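Local structure of 455aa long hypothetical phospho-sugar mutase (2F7L) at residues D112-R117 with I312-A317; K279-A284 with A323-N328; T305-V310 with T405-K410. The protein interconverts the 6-phosphates and 1-phosphates of glucosamine and galactosamine, using one magnesium ion per subunit, on the way to UDP-GlcNAc and UDP-GalNAc. One frame throughout, in Å; residues are numbered along the deposited sequence.

All three contacts involve the alpha/beta/alpha domain III region. Contact 2 lies in its sheet. Contact 1 joins its helix 309-318 to a loop of domain I, and contact 3 joins the loop before that helix to the C-terminal domain. The centres of contacts 1 and 2 are about 13 Å apart; those of contacts 2 and 3 are about 12 Å apart. Helix 309-318 lies against the sheet: Ile312 packs on Glu326, and Ser309 probably hydrogen-bonds to it. The catalytic centre, inferred by similarity, is near. The side chains of Glu115 and Asp245, a probable magnesium ligand, are about 6 Å apart; those of Glu326 and Ser97, probably phosphorylated in catalysis but unmodified here, about 8 Å.

Contact 1 (D112-R117 with I312-A317); sequences DGIEIR and IAHKVA
The ring of His314 is held between Ile114 and Arg117, one on each face. Ile114 sends CG2 over one face, 4.0 Å from the centroid of the His314 ring, in a CH-pi contact. CG2 stands anti to the backbone N, and this turns it onto the ring face and against the helix. Ile114 CG2 also meets Ala313 CB at 3.5 Å. Arg117 covers the opposite face twice. Its CG makes a second CH-pi contact, 3.8 Å from the centroid of the His314 ring. The chain then runs extended to NE, and the guanidinium lies flat on the ring with the planes 24° apart. The ring is also gripped at its edge. His314 NE2 donates to the backbone O of Glu115 at 3.3 Å, approaching nearly in line with the C=O bond. This bond helps to set the turn of the ring, together with the groups on its two faces.

The buried part is Ile114, Ala313 and the imidazole. Arg117 packs tightly on the ring while remaining partly exposed. The loose side is at Asp112, whose OD1 stays 3.8 Å from His314 CE1, with the carboxylate turned 45° from the ring. Its other oxygen, OD2, accepts from the backbone N of Ile114 and closes an Asx turn. The outer end of Arg117 has a stronger partner, a salt bridge from NH2 to Asp318. The contact is a domain I to domain III interface built on a sandwiched histidine, close to the probable magnesium site of this phosphohexose mutase.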
# COMPACT_ATOMS: atom_id res chain seq x y z
N ASP A 112 -13.66 3.90 -10.49
CA ASP A 112 -13.71 2.57 -9.88
C ASP A 112 -13.18 2.43 -8.44
O ASP A 112 -13.29 1.37 -7.85
CB ASP A 112 -13.00 1.56 -10.81
CG ASP A 112 -11.55 1.97 -11.17
OD1 ASP A 112 -10.94 1.29 -12.04
OD2 ASP A 112 -11.02 2.95 -10.59
N GLY A 113 -12.62 3.50 -7.88
CA GLY A 113 -12.12 3.43 -6.51
C GLY A 113 -10.64 3.17 -6.44
O GLY A 113 -10.03 3.21 -5.37
N ILE A 114 -10.04 2.89 -7.58
CA ILE A 114 -8.62 2.63 -7.65
C ILE A 114 -7.94 3.90 -8.17
O ILE A 114 -8.58 4.75 -8.77
CB ILE A 114 -8.35 1.47 -8.63
CG1 ILE A 114 -9.38 0.37 -8.38
CG2 ILE A 114 -6.93 0.93 -8.45
CD1 ILE A 114 -9.28 -0.80 -9.32
N GLU A 115 -6.65 4.05 -7.94
CA GLU A 115 -5.95 5.22 -8.47
C GLU A 115 -6.00 5.12 -9.99
O GLU A 115 -6.10 4.03 -10.57
CB GLU A 115 -4.50 5.20 -7.99
CG GLU A 115 -4.20 3.95 -7.20
CD GLU A 115 -4.20 4.18 -5.71
OE1 GLU A 115 -4.24 3.17 -4.96
OE2 GLU A 115 -4.13 5.36 -5.29
N ILE A 116 -5.93 6.27 -10.66
CA ILE A 116 -5.99 6.29 -12.12
C ILE A 116 -4.88 5.49 -12.77
O ILE A 116 -3.76 5.42 -12.25
CB ILE A 116 -5.97 7.76 -12.66
CG1 ILE A 116 -4.76 8.51 -12.09
CG2 ILE A 116 -7.28 8.47 -12.30
CD1 ILE A 116 -4.51 9.88 -12.68
N ARG A 117 -5.21 4.86 -13.90
CA ARG A 117 -4.25 4.08 -14.66
C ARG A 117 -3.19 5.04 -15.19
O ARG A 117 -3.40 6.25 -15.23
CB ARG A 117 -4.95 3.40 -15.83
CG ARG A 117 -5.77 2.18 -15.44
CD ARG A 117 -6.76 1.81 -16.53
NE ARG A 117 -7.47 0.58 -16.20
CZ ARG A 117 -6.88 -0.62 -16.12
NH1 ARG A 117 -5.58 -0.72 -16.34
NH2 ARG A 117 -7.59 -1.71 -15.83
N ILE A 312 -1.06 -3.49 -9.17
CA ILE A 312 -1.58 -4.71 -8.59
C ILE A 312 -3.10 -4.62 -8.46
O ILE A 312 -3.82 -5.53 -8.88
CB ILE A 312 -0.97 -4.95 -7.18
CG1 ILE A 312 0.51 -5.31 -7.32
CG2 ILE A 312 -1.76 -6.03 -6.41
CD1 ILE A 312 1.22 -5.49 -6.00
N ALA A 313 -3.58 -3.53 -7.87
CA ALA A 313 -5.02 -3.36 -7.69
C ALA A 313 -5.71 -3.65 -9.01
O ALA A 313 -6.68 -4.39 -9.05
CB ALA A 313 -5.34 -1.95 -7.20
N HIS A 314 -5.19 -3.08 -10.09
CA HIS A 314 -5.77 -3.32 -11.41
C HIS A 314 -5.62 -4.79 -11.87
O HIS A 314 -6.58 -5.40 -12.33
CB HIS A 314 -5.15 -2.36 -12.43
CG HIS A 314 -5.69 -0.96 -12.35
ND1 HIS A 314 -7.02 -0.66 -12.53
CD2 HIS A 314 -5.06 0.22 -12.12
CE1 HIS A 314 -7.19 0.65 -12.42
NE2 HIS A 314 -6.02 1.20 -12.18
N LYS A 315 -4.43 -5.36 -11.74
CA LYS A 315 -4.23 -6.75 -12.13
C LYS A 315 -5.17 -7.67 -11.35
O LYS A 315 -5.75 -8.59 -11.90
CB LYS A 315 -2.78 -7.18 -11.92
CG LYS A 315 -2.43 -8.53 -12.53
CD LYS A 315 -0.97 -8.89 -12.36
CE LYS A 315 -0.69 -10.35 -12.69
NZ LYS A 315 -1.04 -10.70 -14.10
N VAL A 316 -5.31 -7.44 -10.05
CA VAL A 316 -6.22 -8.30 -9.30
C VAL A 316 -7.61 -8.18 -9.94
O VAL A 316 -8.23 -9.19 -10.29
CB VAL A 316 -6.31 -7.92 -7.81
CG1 VAL A 316 -7.28 -8.85 -7.09
CG2 VAL A 316 -4.95 -8.03 -7.18
N ALA A 317 -8.10 -6.95 -10.11
CA ALA A 317 -9.40 -6.76 -10.74
C ALA A 317 -9.40 -7.42 -12.13
O ALA A 317 -10.13 -8.38 -12.36
CB ALA A 317 -9.73 -5.26 -10.86

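Contact 2 (K279-A284 with A323-N328); sequences KKIVTA and AGFEEN
Val282 uses both its backbone N and its O to join strand 280-284 to strand 323-326. Val282 N donates to Ala323 O at 3.1 Å, in the carbonyl plane. Val282 O accepts from Phe325 N at 3.3 Å, a more bent bond. The same oxygen takes a CA-H...O contact from Gly324. The strands run in the same direction, with an angle of 19° between their axes.

Phe325 O is met by a side chain: Thr283 OG1 donates to it at 2.7 Å, from above the carbonyl plane. OG1 stands anti to the backbone N (chi1 -154°), which turns the hydroxyl toward the neighbouring strand. Thr283 OG1 also lies over the centre of the Phe325 ring, 3.6 Å above its plane, and it has a further hydrogen bond with Ser287. Ile281 CD1 reaches the ring obliquely, 4.0 Å from Phe325 CE1. Helix 259-272 packs on this face of the sheet.

Glu326 bends at chi2, and Glu326 OE1 comes to 4.0 Å from Ala284 CB. The carboxylate is well supplied with donors. OE2 is probably hydrogen-bonded with Ser309 and accepts from Asn328 ND2, while OE1 has a weak bond from Gly308 N. Helix 309-318 lies on the other face, with Val316 against Val282. Parallel strands with helices on both faces are typical of the alpha/beta/alpha domains of phosphohexose mutases.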
# COMPACT_ATOMS: atom_id res chain seq x y z
N LYS A 279 -8.84 -19.81 -7.07
CA LYS A 279 -7.67 -19.91 -6.19
C LYS A 279 -6.54 -19.33 -7.05
O LYS A 279 -6.11 -19.93 -8.04
CB LYS A 279 -7.35 -21.36 -5.82
CG LYS A 279 -8.54 -22.24 -5.41
CD LYS A 279 -9.21 -21.78 -4.13
CE LYS A 279 -10.37 -22.70 -3.76
NZ LYS A 279 -11.17 -22.09 -2.66
N LYS A 280 -6.08 -18.15 -6.66
CA LYS A 280 -5.06 -17.46 -7.39
C LYS A 280 -4.94 -16.04 -6.84
O LYS A 280 -5.95 -15.35 -6.68
CB LYS A 280 -5.46 -17.38 -8.85
CG LYS A 280 -4.52 -16.58 -9.71
CD LYS A 280 -5.23 -16.12 -10.97
CE LYS A 280 -6.42 -17.01 -11.30
NZ LYS A 280 -6.05 -18.47 -11.22
N ILE A 281 -3.70 -15.63 -6.57
CA ILE A 281 -3.44 -14.31 -6.04
C ILE A 281 -2.32 -13.64 -6.84
O ILE A 281 -1.59 -14.31 -7.56
CB ILE A 281 -3.06 -14.41 -4.54
CG1 ILE A 281 -1.74 -15.16 -4.37
CG2 ILE A 281 -4.18 -15.14 -3.78
CD1 ILE A 281 -0.51 -14.33 -4.61
N VAL A 282 -2.22 -12.32 -6.72
CA VAL A 282 -1.20 -11.52 -7.42
C VAL A 282 -0.24 -10.96 -6.38
O VAL A 282 -0.64 -10.67 -5.27
CB VAL A 282 -1.85 -10.32 -8.15
CG1 VAL A 282 -0.80 -9.48 -8.85
CG2 VAL A 282 -2.88 -10.81 -9.14
N THR A 283 1.03 -10.85 -6.73
CA THR A 283 2.00 -10.24 -5.82
C THR A 283 3.23 -9.78 -6.59
O THR A 283 3.51 -10.27 -7.69
CB THR A 283 2.42 -11.19 -4.67
OG1 THR A 283 2.84 -10.39 -3.56
CG2 THR A 283 3.57 -12.08 -5.09
N ALA A 284 3.96 -8.83 -6.02
CA ALA A 284 5.14 -8.33 -6.70
C ALA A 284 6.39 -9.18 -6.44
O ALA A 284 6.55 -9.81 -5.38
CB ALA A 284 5.39 -6.88 -6.30
N ALA A 323 -7.06 -12.48 -4.32
CA ALA A 323 -6.55 -11.35 -3.54
C ALA A 323 -5.22 -10.89 -4.11
O ALA A 323 -4.72 -11.47 -5.08
CB ALA A 323 -6.38 -11.73 -2.07
N GLY A 324 -4.64 -9.86 -3.51
CA GLY A 324 -3.35 -9.38 -3.96
C GLY A 324 -2.66 -8.80 -2.75
O GLY A 324 -3.31 -8.54 -1.75
N PHE A 325 -1.35 -8.63 -2.81
CA PHE A 325 -0.63 -8.01 -1.70
C PHE A 325 0.81 -7.68 -2.06
O PHE A 325 1.34 -8.14 -3.09
CB PHE A 325 -0.68 -8.90 -0.45
CG PHE A 325 0.13 -10.17 -0.54
CD1 PHE A 325 -0.43 -11.32 -1.09
CD2 PHE A 325 1.44 -10.21 -0.07
CE1 PHE A 325 0.32 -12.51 -1.16
CE2 PHE A 325 2.18 -11.38 -0.15
CZ PHE A 325 1.62 -12.54 -0.69
N GLU A 326 1.43 -6.83 -1.24
CA GLU A 326 2.82 -6.43 -1.43
C GLU A 326 3.57 -6.83 -0.18
O GLU A 326 2.98 -6.96 0.88
CB GLU A 326 2.95 -4.92 -1.62
CG GLU A 326 2.47 -4.40 -2.96
CD GLU A 326 3.40 -3.31 -3.52
OE1 GLU A 326 4.38 -3.65 -4.23
OE2 GLU A 326 3.15 -2.11 -3.23
N GLU A 327 4.88 -6.99 -0.29
CA GLU A 327 5.69 -7.37 0.86
C GLU A 327 5.77 -6.27 1.90
O GLU A 327 6.17 -6.49 3.05
CB GLU A 327 7.09 -7.79 0.38
CG GLU A 327 7.73 -6.88 -0.65
CD GLU A 327 8.25 -5.58 -0.06
OE1 GLU A 327 8.90 -5.64 1.00
OE2 GLU A 327 8.01 -4.50 -0.67
N ASN A 328 5.36 -5.07 1.50
CA ASN A 328 5.39 -3.90 2.37
C ASN A 328 4.13 -3.68 3.23
O ASN A 328 4.00 -2.64 3.86
CB ASN A 328 5.63 -2.63 1.53
CG ASN A 328 4.51 -2.37 0.49
OD1 ASN A 328 3.31 -2.46 0.79
ND2 ASN A 328 4.91 -2.03 -0.72

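Contact 3 (T305-V310 with T405-K410); sequences TKVGSV and TIDGVK
Asp407 OD2 accepts a hydrogen bond from the backbone N of Val307 at 3.1 Å. The N-H...O angle is 157°, and the donor comes in on the anti side of the oxygen, 22° out of the carboxylate plane. Asp407 CG lies anti to its own backbone N (chi1 -180°), which extends the carboxylate across to the loop 305-310. Val307 CG2 lies beside Asp407 OD2, at 3.4 Å. The other oxygen, OD1, forms a salt bridge with Arg421 of strand 416-422, so the carboxylate is held at both oxygens.

Beside it, Lys306 and Ile406 cross at about a right angle. Lys306 CG lies 3.6 Å from Ile406 O, and NZ reaches Ile406 CD1. Ile406 CG2 rests on the backbone carbonyl of Thr305. Lys306 and Ile406 make up the solvent-exposed side of the contact.

A leucine in place of Asp407 would probably leave both Val307 N and Arg421 without this acceptor. Arg421, of the same C-terminal domain, probably positions the carboxylate that receives Val307 N across the interface. Between these two segments the one hydrogen bond is that of Asp407; nearby, Lys410 adds further polar ties to domain III, at Val285, Ser287 and Trp304.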
# COMPACT_ATOMS: atom_id res chain seq x y z
N THR A 305 4.21 -10.27 -10.42
CA THR A 305 4.06 -9.07 -11.22
C THR A 305 5.04 -7.96 -10.86
O THR A 305 5.86 -8.12 -9.97
CB THR A 305 2.58 -8.55 -11.12
OG1 THR A 305 2.39 -7.46 -12.01
CG2 THR A 305 2.25 -8.12 -9.71
N LYS A 306 4.97 -6.84 -11.57
CA LYS A 306 5.85 -5.70 -11.32
C LYS A 306 5.62 -5.18 -9.91
O LYS A 306 4.63 -5.53 -9.25
CB LYS A 306 5.56 -4.56 -12.31
CG LYS A 306 5.69 -4.95 -13.76
CD LYS A 306 5.20 -3.87 -14.76
CE LYS A 306 5.09 -4.42 -16.25
NZ LYS A 306 3.88 -5.31 -16.57
N VAL A 307 6.55 -4.34 -9.47
CA VAL A 307 6.46 -3.70 -8.17
C VAL A 307 5.52 -2.51 -8.36
O VAL A 307 5.67 -1.74 -9.32
CB VAL A 307 7.85 -3.17 -7.73
CG1 VAL A 307 7.71 -2.23 -6.54
CG2 VAL A 307 8.76 -4.35 -7.40
N GLY A 308 4.56 -2.35 -7.45
CA GLY A 308 3.61 -1.25 -7.53
C GLY A 308 2.20 -1.64 -7.13
O GLY A 308 1.60 -2.55 -7.74
N SER A 309 1.65 -0.96 -6.13
CA SER A 309 0.31 -1.22 -5.61
C SER A 309 -0.86 -0.88 -6.54
O SER A 309 -1.81 -1.66 -6.65
CB SER A 309 0.11 -0.50 -4.28
OG SER A 309 0.94 -1.07 -3.29
N VAL A 310 -0.80 0.28 -7.17
CA VAL A 310 -1.87 0.69 -8.08
C VAL A 310 -2.01 -0.40 -9.16
O VAL A 310 -3.10 -0.92 -9.40
CB VAL A 310 -1.55 2.04 -8.78
CG1 VAL A 310 -2.73 2.48 -9.62
CG2 VAL A 310 -1.18 3.11 -7.75
N THR A 405 11.45 -12.10 -15.31
CA THR A 405 12.02 -10.82 -15.67
C THR A 405 10.99 -9.75 -15.97
O THR A 405 11.27 -8.80 -16.71
CB THR A 405 12.97 -10.95 -16.87
OG1 THR A 405 12.22 -11.36 -18.01
CG2 THR A 405 14.06 -11.95 -16.60
N ILE A 406 9.80 -9.88 -15.38
CA ILE A 406 8.75 -8.88 -15.60
C ILE A 406 9.15 -7.52 -15.00
O ILE A 406 8.56 -6.49 -15.31
CB ILE A 406 7.41 -9.34 -14.98
CG1 ILE A 406 6.30 -8.33 -15.30
CG2 ILE A 406 7.53 -9.47 -13.48
CD1 ILE A 406 5.76 -8.40 -16.72
N ASP A 407 10.16 -7.51 -14.13
CA ASP A 407 10.62 -6.29 -13.48
C ASP A 407 11.96 -6.58 -12.79
O ASP A 407 12.00 -7.04 -11.64
CB ASP A 407 9.59 -5.82 -12.45
CG ASP A 407 10.00 -4.55 -11.74
OD1 ASP A 407 10.92 -3.86 -12.23
OD2 ASP A 407 9.40 -4.23 -10.70
N GLY A 408 13.05 -6.30 -13.49
CA GLY A 408 14.35 -6.61 -12.94
C GLY A 408 14.56 -8.08 -13.24
O GLY A 408 14.20 -8.56 -14.32
N VAL A 409 15.13 -8.82 -12.28
CA VAL A 409 15.34 -10.24 -12.47
C VAL A 409 15.19 -10.97 -11.16
O VAL A 409 15.95 -10.78 -10.24
CB VAL A 409 16.73 -10.54 -13.05
CG1 VAL A 409 17.07 -12.03 -12.86
CG2 VAL A 409 16.75 -10.18 -14.54
N LYS A 410 14.17 -11.81 -11.11
CA LYS A 410 13.91 -12.60 -9.91
C LYS A 410 14.20 -14.04 -10.24
O LYS A 410 13.76 -14.55 -11.27
CB LYS A 410 12.45 -12.50 -9.48
CG LYS A 410 12.19 -13.20 -8.15
CD LYS A 410 10.74 -13.56 -7.99
CE LYS A 410 10.46 -14.17 -6.62
NZ LYS A 410 10.62 -13.18 -5.51